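Long-range contacts in aromatic-L-amino-acid decarboxylase (Catharanthus roseus, PDB 6EEW), which catalyses the pyridoxal-phosphate-dependent decarboxylation of L-tryptophan to tryptamine and of 5-hydroxy-L-tryptophan to serotonin, working as a homodimer: residues T133-I138 with R374-W379; G160-N165 with T328-K333. One frame throughout, in Å; residues are numbered along the deposited sequence.

Contact 1: residues T133-I138 with R374-W379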
ATOM      1  N   THR A 133      -2.120 -16.387  -1.635  1.00 36.82           N
ATOM      2  CA  THR A 133      -3.408 -16.236  -0.962  1.00 42.41           C
ATOM      3  C   THR A 133      -3.607 -17.256   0.158  1.00 40.30           C
ATOM      4  O   THR A 133      -4.087 -16.914   1.256  1.00 38.88           O
ATOM      5  CB  THR A 133      -4.528 -16.347  -1.990  1.00 44.31           C
ATOM      6  OG1 THR A 133      -4.511 -15.193  -2.841  1.00 49.88           O
ATOM      7  CG2 THR A 133      -5.857 -16.480  -1.315  1.00 38.65           C
ATOM      8  N   GLU A 134      -3.277 -18.519  -0.106  1.00 40.46           N
ATOM      9  CA  GLU A 134      -3.496 -19.556   0.889  1.00 38.00           C
ATOM     10  C   GLU A 134      -2.621 -19.333   2.117  1.00 42.21           C
ATOM     11  O   GLU A 134      -3.103 -19.426   3.257  1.00 41.63           O
ATOM     12  CB  GLU A 134      -3.252 -20.931   0.271  1.00 40.63           C
ATOM     13  CG  GLU A 134      -4.246 -21.269  -0.828  1.00 46.46           C
ATOM     14  CD  GLU A 134      -4.535 -22.761  -0.895  1.00 47.63           C
ATOM     15  OE1 GLU A 134      -4.124 -23.481   0.037  1.00 46.77           O
ATOM     16  OE2 GLU A 134      -5.186 -23.218  -1.860  1.00 40.49           O
ATOM     17  N   LEU A 135      -1.341 -19.014   1.913  1.00 46.18           N
ATOM     18  CA  LEU A 135      -0.474 -18.739   3.045  1.00 46.33           C
ATOM     19  C   LEU A 135      -0.957 -17.519   3.804  1.00 51.28           C
ATOM     20  O   LEU A 135      -0.789 -17.450   5.021  1.00 46.10           O
ATOM     21  CB  LEU A 135       0.974 -18.532   2.589  1.00 37.07           C
ATOM     22  CG  LEU A 135       1.953 -18.266   3.750  1.00 45.04           C
ATOM     23  CD1 LEU A 135       2.117 -19.503   4.656  1.00 51.37           C
ATOM     24  CD2 LEU A 135       3.316 -17.803   3.261  1.00 44.94           C
ATOM     25  N   GLU A 136      -1.553 -16.541   3.116  1.00 48.76           N
ATOM     26  CA  GLU A 136      -2.071 -15.400   3.864  1.00 43.74           C
ATOM     27  C   GLU A 136      -3.216 -15.809   4.776  1.00 52.55           C
ATOM     28  O   GLU A 136      -3.273 -15.401   5.944  1.00 55.74           O
ATOM     29  CB  GLU A 136      -2.514 -14.298   2.912  1.00 38.52           C
ATOM     30  CG  GLU A 136      -2.999 -13.038   3.618  1.00 41.17           C
ATOM     31  CD  GLU A 136      -2.803 -11.787   2.775  1.00 49.25           C
ATOM     32  OE1 GLU A 136      -1.956 -11.821   1.844  1.00 39.53           O
ATOM     33  OE2 GLU A 136      -3.463 -10.759   3.072  1.00 53.72           O
ATOM     34  N   MET A 137      -4.144 -16.613   4.264  1.00 48.87           N
ATOM     35  CA  MET A 137      -5.212 -17.108   5.120  1.00 38.89           C
ATOM     36  C   MET A 137      -4.651 -17.858   6.328  1.00 44.06           C
ATOM     37  O   MET A 137      -5.064 -17.626   7.479  1.00 44.31           O
ATOM     38  CB  MET A 137      -6.150 -18.000   4.313  1.00 31.21           C
ATOM     39  CG  MET A 137      -6.802 -17.328   3.137  1.00 36.83           C
ATOM     40  SD  MET A 137      -7.677 -18.507   2.095  1.00 42.72           S
ATOM     41  CE  MET A 137      -8.992 -19.051   3.192  1.00 49.65           C
ATOM     42  N   ILE A 138      -3.696 -18.761   6.086  1.00 44.46           N
ATOM     43  CA  ILE A 138      -3.134 -19.554   7.179  1.00 43.52           C
ATOM     44  C   ILE A 138      -2.460 -18.650   8.207  1.00 45.33           C
ATOM     45  O   ILE A 138      -2.624 -18.831   9.421  1.00 44.88           O
ATOM     46  CB  ILE A 138      -2.152 -20.604   6.635  1.00 42.67           C
ATOM     47  CG1 ILE A 138      -2.872 -21.627   5.762  1.00 43.47           C
ATOM     48  CG2 ILE A 138      -1.508 -21.323   7.761  1.00 35.63           C
ATOM     49  CD1 ILE A 138      -1.912 -22.481   4.951  1.00 44.93           C
ATOM     50  N   ARG A 374       2.350 -10.561   0.590  1.00 42.15           N
ATOM     51  CA  ARG A 374       2.527  -9.877   1.863  1.00 45.63           C
ATOM     52  C   ARG A 374       2.747 -10.842   3.029  1.00 49.48           C
ATOM     53  O   ARG A 374       3.446 -10.503   3.989  1.00 54.25           O
ATOM     54  CB  ARG A 374       1.304  -8.994   2.146  1.00 45.69           C
ATOM     55  CG  ARG A 374       1.095  -7.801   1.210  1.00 51.87           C
ATOM     56  CD  ARG A 374      -0.242  -7.079   1.471  1.00 57.01           C
ATOM     57  NE  ARG A 374      -0.408  -5.950   0.559  1.00 68.28           N
ATOM     58  CZ  ARG A 374      -1.545  -5.284   0.365  1.00 72.23           C
ATOM     59  NH1 ARG A 374      -2.646  -5.627   1.020  1.00 76.47           N
ATOM     60  NH2 ARG A 374      -1.586  -4.269  -0.491  1.00 68.70           N
ATOM     61  N   SER A 375       2.148 -12.030   2.983  1.00 46.58           N
ATOM     62  CA  SER A 375       2.120 -12.908   4.146  1.00 39.14           C
ATOM     63  C   SER A 375       3.433 -13.647   4.361  1.00 49.16           C
ATOM     64  O   SER A 375       3.674 -14.156   5.470  1.00 49.90           O
ATOM     65  CB  SER A 375       0.987 -13.926   3.992  1.00 39.28           C
ATOM     66  OG  SER A 375       1.226 -14.767   2.863  1.00 39.61           O
ATOM     67  N   LEU A 376       4.288 -13.701   3.336  1.00 36.23           N
ATOM     68  CA  LEU A 376       5.504 -14.503   3.417  1.00 43.31           C
ATOM     69  C   LEU A 376       6.368 -14.067   4.592  1.00 48.57           C
ATOM     70  O   LEU A 376       6.839 -14.895   5.380  1.00 52.41           O
ATOM     71  CB  LEU A 376       6.297 -14.377   2.118  1.00 39.41           C
ATOM     72  CG  LEU A 376       7.567 -15.216   1.999  1.00 45.15           C
ATOM     73  CD1 LEU A 376       7.238 -16.734   1.918  1.00 42.71           C
ATOM     74  CD2 LEU A 376       8.419 -14.748   0.807  1.00 37.14           C
ATOM     75  N   LYS A 377       6.615 -12.766   4.708  1.00 45.89           N
ATOM     76  CA  LYS A 377       7.511 -12.310   5.756  1.00 51.02           C
ATOM     77  C   LYS A 377       6.909 -12.545   7.138  1.00 50.36           C
ATOM     78  O   LYS A 377       7.643 -12.871   8.075  1.00 52.16           O
ATOM     79  CB  LYS A 377       7.861 -10.837   5.531  1.00 48.36           C
ATOM     80  CG  LYS A 377       6.700  -9.861   5.702  1.00 40.09           C
ATOM     81  CD  LYS A 377       7.215  -8.430   5.602  1.00 36.16           C
ATOM     82  CE  LYS A 377       6.096  -7.398   5.625  1.00 33.43           C
ATOM     83  NZ  LYS A 377       6.631  -5.977   5.552  1.00 34.37           N
ATOM     84  N   LEU A 378       5.584 -12.428   7.285  1.00 46.20           N
ATOM     85  CA  LEU A 378       4.968 -12.740   8.578  1.00 54.65           C
ATOM     86  C   LEU A 378       5.153 -14.212   8.932  1.00 52.14           C
ATOM     87  O   LEU A 378       5.514 -14.552  10.068  1.00 44.19           O
ATOM     88  CB  LEU A 378       3.481 -12.406   8.570  1.00 49.71           C
ATOM     89  CG  LEU A 378       3.010 -11.004   8.941  1.00 50.63           C
ATOM     90  CD1 LEU A 378       1.506 -11.070   9.212  1.00 41.86           C
ATOM     91  CD2 LEU A 378       3.772 -10.453  10.148  1.00 51.45           C
ATOM     92  N   TRP A 379       4.861 -15.100   7.976  1.00 47.07           N
ATOM     93  CA  TRP A 379       5.113 -16.524   8.154  1.00 46.44           C
ATOM     94  C   TRP A 379       6.542 -16.771   8.602  1.00 52.10           C
ATOM     95  O   TRP A 379       6.785 -17.536   9.543  1.00 52.05           O
ATOM     96  CB  TRP A 379       4.821 -17.257   6.851  1.00 41.24           C
ATOM     97  CG  TRP A 379       4.854 -18.751   6.919  1.00 40.27           C
ATOM     98  CD1 TRP A 379       4.182 -19.552   7.793  1.00 42.39           C
ATOM     99  CD2 TRP A 379       5.554 -19.633   6.023  1.00 36.60           C
ATOM    100  NE1 TRP A 379       4.443 -20.882   7.516  1.00 43.34           N
ATOM    101  CE2 TRP A 379       5.277 -20.954   6.431  1.00 43.05           C
ATOM    102  CE3 TRP A 379       6.399 -19.430   4.924  1.00 35.02           C
ATOM    103  CZ2 TRP A 379       5.807 -22.061   5.774  1.00 46.93           C
ATOM    104  CZ3 TRP A 379       6.926 -20.529   4.273  1.00 38.86           C
ATOM    105  CH2 TRP A 379       6.630 -21.829   4.700  1.00 47.81           C
TER
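R374 meets E136 through its aliphatic root alone: CB lies 4.3 Å from E136 OE1, while the guanidinium leads away to the backbone of I163. The carboxylate of E136 has its own partner in a salt bridge from R371. S375 rests on the helix backbone, with CB 3.4 Å from E136 CA. Its OG sits between its own backbone N and carbonyl carbon (chi1 63°) and thereby faces helix 130-146, 3.3 Å from E136 N, but the angle is too poor for a hydrogen bond. L376 adds a looser apolar touch, CD1 to L135 CD2 at 4.3 Å. One turn after S375, W379 presents an indole face to L135. L135 CD1 stands 3.6 Å from the centroid of the five-membered ring of W379 and 9° off its normal, a CH-pi contact, while L135 CD2 reaches W379 CE3 toward the benzo side. A serine in place of W379 would probably leave L135 CD1 without its aromatic platform and open a gap between the helices. With axes 9.2 Å apart and crossing at 46°, this helix pair is joined by van der Waals and CH-pi packing, the polar ends of E136 and R374 being satisfied outside the two segments.

Contact 2: residues G160-N165 with T328-K333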
ATOM      1  N   GLY A 160     -12.789 -13.720   9.038  1.00 48.88           N
ATOM      2  CA  GLY A 160     -11.591 -13.757   8.221  1.00 45.91           C
ATOM      3  C   GLY A 160     -10.697 -12.564   8.476  1.00 45.45           C
ATOM      4  O   GLY A 160     -10.945 -11.731   9.360  1.00 37.38           O
ATOM      5  N   GLY A 161      -9.620 -12.515   7.710  1.00 39.19           N
ATOM      6  CA  GLY A 161      -8.664 -11.439   7.853  1.00 36.43           C
ATOM      7  C   GLY A 161      -7.922 -11.191   6.562  1.00 40.06           C
ATOM      8  O   GLY A 161      -7.898 -12.030   5.653  1.00 40.79           O
ATOM      9  N   VAL A 162      -7.285 -10.031   6.514  1.00 35.92           N
ATOM     10  CA  VAL A 162      -6.479  -9.640   5.375  1.00 43.47           C
ATOM     11  C   VAL A 162      -5.323  -8.771   5.864  1.00 41.12           C
ATOM     12  O   VAL A 162      -5.476  -7.965   6.786  1.00 43.35           O
ATOM     13  CB  VAL A 162      -7.353  -8.918   4.318  1.00 45.57           C
ATOM     14  CG1 VAL A 162      -8.088  -7.704   4.926  1.00 42.01           C
ATOM     15  CG2 VAL A 162      -6.511  -8.513   3.144  1.00 40.14           C
ATOM     16  N   ILE A 163      -4.169  -8.935   5.230  1.00 37.41           N
ATOM     17  CA  ILE A 163      -3.013  -8.076   5.461  1.00 42.28           C
ATOM     18  C   ILE A 163      -3.120  -6.870   4.539  1.00 52.64           C
ATOM     19  O   ILE A 163      -3.004  -6.996   3.319  1.00 58.69           O
ATOM     20  CB  ILE A 163      -1.701  -8.831   5.229  1.00 43.48           C
ATOM     21  CG1 ILE A 163      -1.642 -10.060   6.123  1.00 39.79           C
ATOM     22  CG2 ILE A 163      -0.505  -7.892   5.426  1.00 39.01           C
ATOM     23  CD1 ILE A 163      -0.378 -10.942   5.880  1.00 51.88           C
ATOM     24  N   GLN A 164      -3.373  -5.709   5.130  1.00 53.37           N
ATOM     25  CA  GLN A 164      -3.347  -4.419   4.468  1.00 50.63           C
ATOM     26  C   GLN A 164      -1.978  -3.766   4.664  1.00 51.99           C
ATOM     27  O   GLN A 164      -1.082  -4.301   5.329  1.00 50.38           O
ATOM     28  CB  GLN A 164      -4.467  -3.535   5.019  1.00 50.94           C
ATOM     29  CG  GLN A 164      -5.840  -4.178   4.957  1.00 55.33           C
ATOM     30  CD  GLN A 164      -6.586  -3.832   3.693  1.00 59.12           C
ATOM     31  OE1 GLN A 164      -6.114  -3.034   2.889  1.00 68.93           O
ATOM     32  NE2 GLN A 164      -7.754  -4.433   3.505  1.00 58.05           N
ATOM     33  N   ASN A 165      -1.815  -2.592   4.061  1.00 56.79           N
ATOM     34  CA  ASN A 165      -0.576  -1.836   4.200  1.00 56.68           C
ATOM     35  C   ASN A 165      -0.562  -0.998   5.471  1.00 53.40           C
ATOM     36  O   ASN A 165       0.469  -0.904   6.144  1.00 46.05           O
ATOM     37  CB  ASN A 165      -0.395  -0.908   2.995  1.00 60.44           C
ATOM     38  CG  ASN A 165      -0.023  -1.654   1.727  1.00 65.92           C
ATOM     39  OD1 ASN A 165       0.855  -2.506   1.731  1.00 66.40           O
ATOM     40  ND2 ASN A 165      -0.719  -1.356   0.644  1.00 72.91           N
ATOM     41  N   THR A 328       0.104  -4.381   8.006  1.00 31.86           N
ATOM     42  CA  THR A 328      -1.007  -4.203   8.929  1.00 37.12           C
ATOM     43  C   THR A 328      -1.970  -5.374   8.792  1.00 42.60           C
ATOM     44  O   THR A 328      -2.272  -5.795   7.679  1.00 47.05           O
ATOM     45  CB  THR A 328      -1.698  -2.883   8.660  1.00 35.39           C
ATOM     46  OG1 THR A 328      -0.833  -1.842   9.114  1.00 36.76           O
ATOM     47  CG2 THR A 328      -3.024  -2.811   9.368  1.00 45.89           C
ATOM     48  N   CYS A 329      -2.393  -5.950   9.910  1.00 36.72           N
ATOM     49  CA  CYS A 329      -3.329  -7.063   9.910  1.00 40.08           C
ATOM     50  C   CYS A 329      -4.703  -6.567  10.300  1.00 44.36           C
ATOM     51  O   CYS A 329      -4.843  -5.800  11.263  1.00 46.18           O
ATOM     52  CB  CYS A 329      -2.896  -8.164  10.878  1.00 44.64           C
ATOM     53  SG  CYS A 329      -1.294  -8.850  10.539  1.00 50.59           S
ATOM     54  N   LEU A 330      -5.713  -7.032   9.569  1.00 43.97           N
ATOM     55  CA  LEU A 330      -7.098  -6.654   9.800  1.00 41.64           C
ATOM     56  C   LEU A 330      -7.926  -7.922   9.861  1.00 43.44           C
ATOM     57  O   LEU A 330      -7.805  -8.788   8.986  1.00 35.13           O
ATOM     58  CB  LEU A 330      -7.620  -5.754   8.695  1.00 44.77           C
ATOM     59  CG  LEU A 330      -9.114  -5.439   8.659  1.00 42.94           C
ATOM     60  CD1 LEU A 330      -9.494  -4.481   9.782  1.00 33.76           C
ATOM     61  CD2 LEU A 330      -9.456  -4.866   7.296  1.00 46.08           C
ATOM     62  N   TRP A 331      -8.665  -8.083  10.948  1.00 42.48           N
ATOM     63  CA  TRP A 331      -9.630  -9.152  11.093  1.00 40.39           C
ATOM     64  C   TRP A 331     -11.042  -8.580  11.112  1.00 37.79           C
ATOM     65  O   TRP A 331     -11.293  -7.507  11.685  1.00 39.85           O
ATOM     66  CB  TRP A 331      -9.387  -9.946  12.370  1.00 46.38           C
ATOM     67  CG  TRP A 331      -8.132 -10.755  12.426  1.00 41.02           C
ATOM     68  CD1 TRP A 331      -7.976 -12.078  12.104  1.00 45.92           C
ATOM     69  CD2 TRP A 331      -6.863 -10.305  12.892  1.00 39.29           C
ATOM     70  NE1 TRP A 331      -6.675 -12.475  12.348  1.00 40.42           N
ATOM     71  CE2 TRP A 331      -5.976 -11.400  12.831  1.00 36.37           C
ATOM     72  CE3 TRP A 331      -6.391  -9.077  13.360  1.00 36.46           C
ATOM     73  CZ2 TRP A 331      -4.649 -11.296  13.201  1.00 36.02           C
ATOM     74  CZ3 TRP A 331      -5.071  -8.971  13.716  1.00 42.69           C
ATOM     75  CH2 TRP A 331      -4.208 -10.076  13.632  1.00 42.76           C
ATOM     76  N   VAL A 332     -11.966  -9.331  10.523  1.00 38.56           N
ATOM     77  CA  VAL A 332     -13.359  -8.930  10.423  1.00 46.41           C
ATOM     78  C   VAL A 332     -14.224 -10.130  10.763  1.00 52.51           C
ATOM     79  O   VAL A 332     -13.983 -11.247  10.280  1.00 53.90           O
ATOM     80  CB  VAL A 332     -13.702  -8.369   9.034  1.00 46.89           C
ATOM     81  CG1 VAL A 332     -15.161  -8.040   8.966  1.00 48.68           C
ATOM     82  CG2 VAL A 332     -12.888  -7.127   8.792  1.00 43.12           C
ATOM     83  N   LYS A 333     -15.229  -9.892  11.603  1.00 47.97           N
ATOM     84  CA  LYS A 333     -16.087 -10.964  12.079  1.00 55.47           C
ATOM     85  C   LYS A 333     -17.098 -11.370  11.018  1.00 54.87           C
ATOM     86  O   LYS A 333     -17.507 -12.539  10.972  1.00 61.57           O
ATOM     87  CB  LYS A 333     -16.784 -10.526  13.369  1.00 54.05           C
ATOM     88  CG  LYS A 333     -17.492 -11.638  14.118  1.00 57.60           C
ATOM     89  CD  LYS A 333     -17.898 -11.165  15.507  1.00 53.29           C
ATOM     90  CE  LYS A 333     -18.890 -10.025  15.431  1.00 47.97           C
ATOM     91  NZ  LYS A 333     -19.187  -9.485  16.786  1.00 58.43           N
TER
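The carbonyl oxygen of L330 receives the N-H of V162 at 2.8 Å (N to O), and G161 CA also lies close to this oxygen. The bond belongs to an antiparallel ladder at one border of the mixed seven-stranded sheet of the PLP-dependent transferase fold, where 160-164 is the outermost strand within the chain and 328-332 its neighbour. Three hydrogen-bonded pairs, G160 with V332, V162 with L330 and Q164 with T328, set the register. At the first, V332 N reaches G160 O at 2.9 Å and 172°, the straightest bond of the ladder. At the last, the bond from Q164 N to T328 O is weak because it is bent to 127°, whereas T328 N approaches Q164 O from above its carbonyl plane.

V162, Q164, T328, L330 and V332 occupy one face. There V162 and L330 run side by side, with V162 CG1 3.9 Å from L330 CD2, and a bend at chi2 (-93°) turns the amide of Q164 so that its NE2 flanks the same methyl. Helix 167-186 packs on this face against Q164, T328 and L330. On the other face, I163, C329 and W331 meet helices 130-146 and 375-409. The non-hydrogen-bonded pair G161-W331 draws in to 4.1 Å between CA atoms; a CB modelled on G161 would clash with L330 O and crowd W331 CD1. The indole N-H of W331 is taken by the carbonyl of M140.

T328 sits beside H318, a residue that binds L-tryptophan, so this end of the ladder borders the active site. Its hydroxyl is hydrogen-bonded to S316, and T328 CB lies 3.7 Å from Q164 O.

From the N terminus, the chain first lays down 133-138 in helix 130-146 and then, after a short connection, 160-165 with the edge strand. Its return at 328-333 closes the loop of contact 2, with 162 intervening residues; contact 1 closes later, when 374-379 comes back to the earlier helix. Contact 2 is therefore nested inside contact 1. Their centres lie about 11 Å apart, and the helix pair covers the face carrying I163, C329 and W331 while also reaching the backbone of the outermost strand. Both helices hold I163 there, E136 OE2 at its N-H and R374 NH1 at its C=O. S375 packs against the same isoleucine, so each helix touches the edge strand directly.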